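Long-range contact in D-3-phosphoglycerate dehydrogenase-related protein (Vibrio cholerae, PDB 4S1V), which probably catalyses NAD-dependent oxidation or reduction of a D-2-hydroxyacid, as in related D-3-phosphoglycerate dehydrogenases: residues I4-D9 with V28-D33. Numbering follows the deposited sequence.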
loop_
_atom_site.group_PDB
_atom_site.type_symbol
_atom_site.label_atom_id
_atom_site.label_comp_id
_atom_site.label_asym_id
_atom_site.label_seq_id
_atom_site.Cartn_x
_atom_site.Cartn_y
_atom_site.Cartn_z
ATOM N N ILE C 4 -44.547 10.103 16.289
ATOM C CA ILE C 4 -43.332 9.531 16.876
ATOM C C ILE C 4 -42.130 9.689 15.953
ATOM O O ILE C 4 -42.195 9.332 14.781
ATOM C CB ILE C 4 -43.529 8.026 17.189
ATOM C CG1 ILE C 4 -44.646 7.827 18.220
ATOM C CG2 ILE C 4 -42.235 7.378 17.680
ATOM C CD1 ILE C 4 -45.296 6.464 18.157
ATOM N N ALA C 5 -41.031 10.218 16.493
ATOM C CA ALA C 5 -39.771 10.288 15.758
ATOM C C ALA C 5 -38.711 9.339 16.329
ATOM O O ALA C 5 -38.503 9.277 17.546
ATOM C CB ALA C 5 -39.246 11.718 15.717
ATOM N N ILE C 6 -38.052 8.597 15.441
ATOM C CA ILE C 6 -36.908 7.772 15.819
ATOM C C ILE C 6 -35.657 8.413 15.236
ATOM O O ILE C 6 -35.548 8.575 14.017
ATOM C CB ILE C 6 -37.033 6.310 15.331
ATOM C CG1 ILE C 6 -38.360 5.696 15.788
ATOM C CG2 ILE C 6 -35.865 5.475 15.849
ATOM C CD1 ILE C 6 -38.565 4.269 15.321
ATOM N N LEU C 7 -34.725 8.788 16.109
ATOM C CA LEU C 7 -33.502 9.471 15.679
ATOM C C LEU C 7 -32.337 8.522 15.342
ATOM O O LEU C 7 -32.272 7.392 15.833
ATOM C CB LEU C 7 -33.057 10.499 16.729
ATOM C CG LEU C 7 -33.944 11.710 17.038
ATOM C CD1 LEU C 7 -33.326 12.542 18.158
ATOM C CD2 LEU C 7 -34.158 12.572 15.795
ATOM N N ASP C 8 -31.453 8.989 14.466
ATOM C CA ASP C 8 -30.125 8.388 14.254
ATOM C C ASP C 8 -30.055 6.927 13.764
ATOM O O ASP C 8 -29.096 6.223 14.083
ATOM C CB ASP C 8 -29.264 8.563 15.514
ATOM C CG ASP C 8 -29.178 10.008 15.973
ATOM O OD1 ASP C 8 -28.770 10.878 15.176
ATOM O OD2 ASP C 8 -29.510 10.277 17.141
ATOM N N ASP C 9 -31.038 6.478 12.983
ATOM C CA ASP C 9 -30.990 5.129 12.399
ATOM C C ASP C 9 -30.228 5.152 11.071
ATOM O O ASP C 9 -30.835 5.130 9.996
ATOM C CB ASP C 9 -32.408 4.554 12.235
ATOM C CG ASP C 9 -32.430 3.149 11.617
ATOM O OD1 ASP C 9 -31.388 2.466 11.557
ATOM O OD2 ASP C 9 -33.514 2.720 11.180
ATOM N N VAL C 28 -45.341 7.347 12.581
ATOM C CA VAL C 28 -43.905 7.186 12.852
ATOM C C VAL C 28 -43.009 7.702 11.713
ATOM O O VAL C 28 -43.178 7.316 10.555
ATOM C CB VAL C 28 -43.548 5.706 13.139
ATOM C CG1 VAL C 28 -42.121 5.582 13.662
ATOM C CG2 VAL C 28 -44.521 5.085 14.129
ATOM N N THR C 29 -42.057 8.568 12.056
ATOM C CA THR C 29 -40.978 8.952 11.138
ATOM C C THR C 29 -39.632 8.502 11.700
ATOM O O THR C 29 -39.303 8.787 12.858
ATOM C CB THR C 29 -40.922 10.476 10.903
ATOM O OG1 THR C 29 -42.213 10.946 10.496
ATOM C CG2 THR C 29 -39.888 10.821 9.824
ATOM N N VAL C 30 -38.867 7.796 10.870
ATOM C CA VAL C 30 -37.526 7.344 11.220
ATOM C C VAL C 30 -36.483 8.173 10.477
ATOM O O VAL C 30 -36.425 8.157 9.243
ATOM C CB VAL C 30 -37.318 5.850 10.878
ATOM C CG1 VAL C 30 -35.968 5.379 11.398
ATOM C CG2 VAL C 30 -38.438 4.997 11.465
ATOM N N PHE C 31 -35.658 8.892 11.232
ATOM C CA PHE C 31 -34.576 9.666 10.635
ATOM C C PHE C 31 -33.291 8.849 10.551
ATOM O O PHE C 31 -33.068 7.947 11.361
ATOM C CB PHE C 31 -34.387 10.990 11.372
ATOM C CG PHE C 31 -35.555 11.920 11.220
ATOM C CD1 PHE C 31 -35.751 12.620 10.028
ATOM C CD2 PHE C 31 -36.478 12.078 12.252
ATOM C CE1 PHE C 31 -36.837 13.467 9.874
ATOM C CE2 PHE C 31 -37.564 12.928 12.103
ATOM C CZ PHE C 31 -37.745 13.619 10.913
ATOM N N ASN C 32 -32.466 9.156 9.552
ATOM C CA ASN C 32 -31.330 8.303 9.189
ATOM C C ASN C 32 -30.000 9.042 9.144
ATOM O O ASN C 32 -28.934 8.425 9.102
ATOM C CB ASN C 32 -31.578 7.632 7.830
ATOM C CG ASN C 32 -32.895 6.878 7.771
ATOM O OD1 ASN C 32 -33.657 7.026 6.815
ATOM N ND2 ASN C 32 -33.168 6.059 8.786
ATOM N N ASP C 33 -30.065 10.365 9.133
ATOM C CA ASP C 33 -28.862 11.171 9.081
ATOM C C ASP C 33 -28.406 11.522 10.488
ATOM O O ASP C 33 -29.157 11.379 11.450
ATOM C CB ASP C 33 -29.060 12.423 8.204
ATOM C CG ASP C 33 -30.263 13.270 8.619
ATOM O OD1 ASP C 33 -30.941 12.946 9.621
ATOM O OD2 ASP C 33 -30.536 14.271 7.921
HETATM O O HOH W 1 -31.509 11.435 13.057
#
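Strands 4-6 and 28-30 run parallel, their axes 4.8 Å apart and their directions differing by 17°, with Ile4, Ala5 and Ile6 facing Val28, Thr29 and Val30 in register. The bonds follow the parallel pattern: Thr29 N gives to Ile4 O, Ile6 N to Thr29 O, and Phe31 N to Ile6 O, all three 2.8 to 2.9 Å long with N-H...O angles of 162° or more. On one face of the sheet the end of the Ile6 side chain meets both valines, CD1 lying 3.9 Å from Val30 CG2 and 4.1 Å from Val28 CG1. Ile6 CG1 sits beside the backbone N (chi1 -53°), and the extended branch brings CD1 to the neighbouring strand; Phe305 of helix 294-312 also packs on Ile6. Ala5 and Thr29 point to the other face, where Ala5 CB approaches the Phe31 ring at its edge, 4.2 Å from CE2, and Thr29 CG2 lies over one ring face toward the rim. Within the five-stranded parallel sheet, strand 28-30 is at the margin and strand 4-6 is its inner neighbour, bonded on its far side to strand 50-53; this 2-1-3-4-5 order is flavodoxin-like, as in the substrate-binding domain of D-2-hydroxyacid dehydrogenases, and distinct from the Rossmann sheet with the probable nucleotide-binding glycine motif. Past the strand ends the ladder breaks at Asp8, whose phi is positive: Phe31 O takes Asp9 N instead of Asp8 N, and a water accepts from Asp8 N and donates to Asp33 O, bridging the two segments. Asn32 ND2 reaches Asp9 O at 2.8 Å, tilted from the carbonyl plane, and also binds Asn12 OD1 in the loop that follows segment 4-9. The Asp9 carboxylate, held by Val14 N, places OD2 3.6 Å from Val30 CG1.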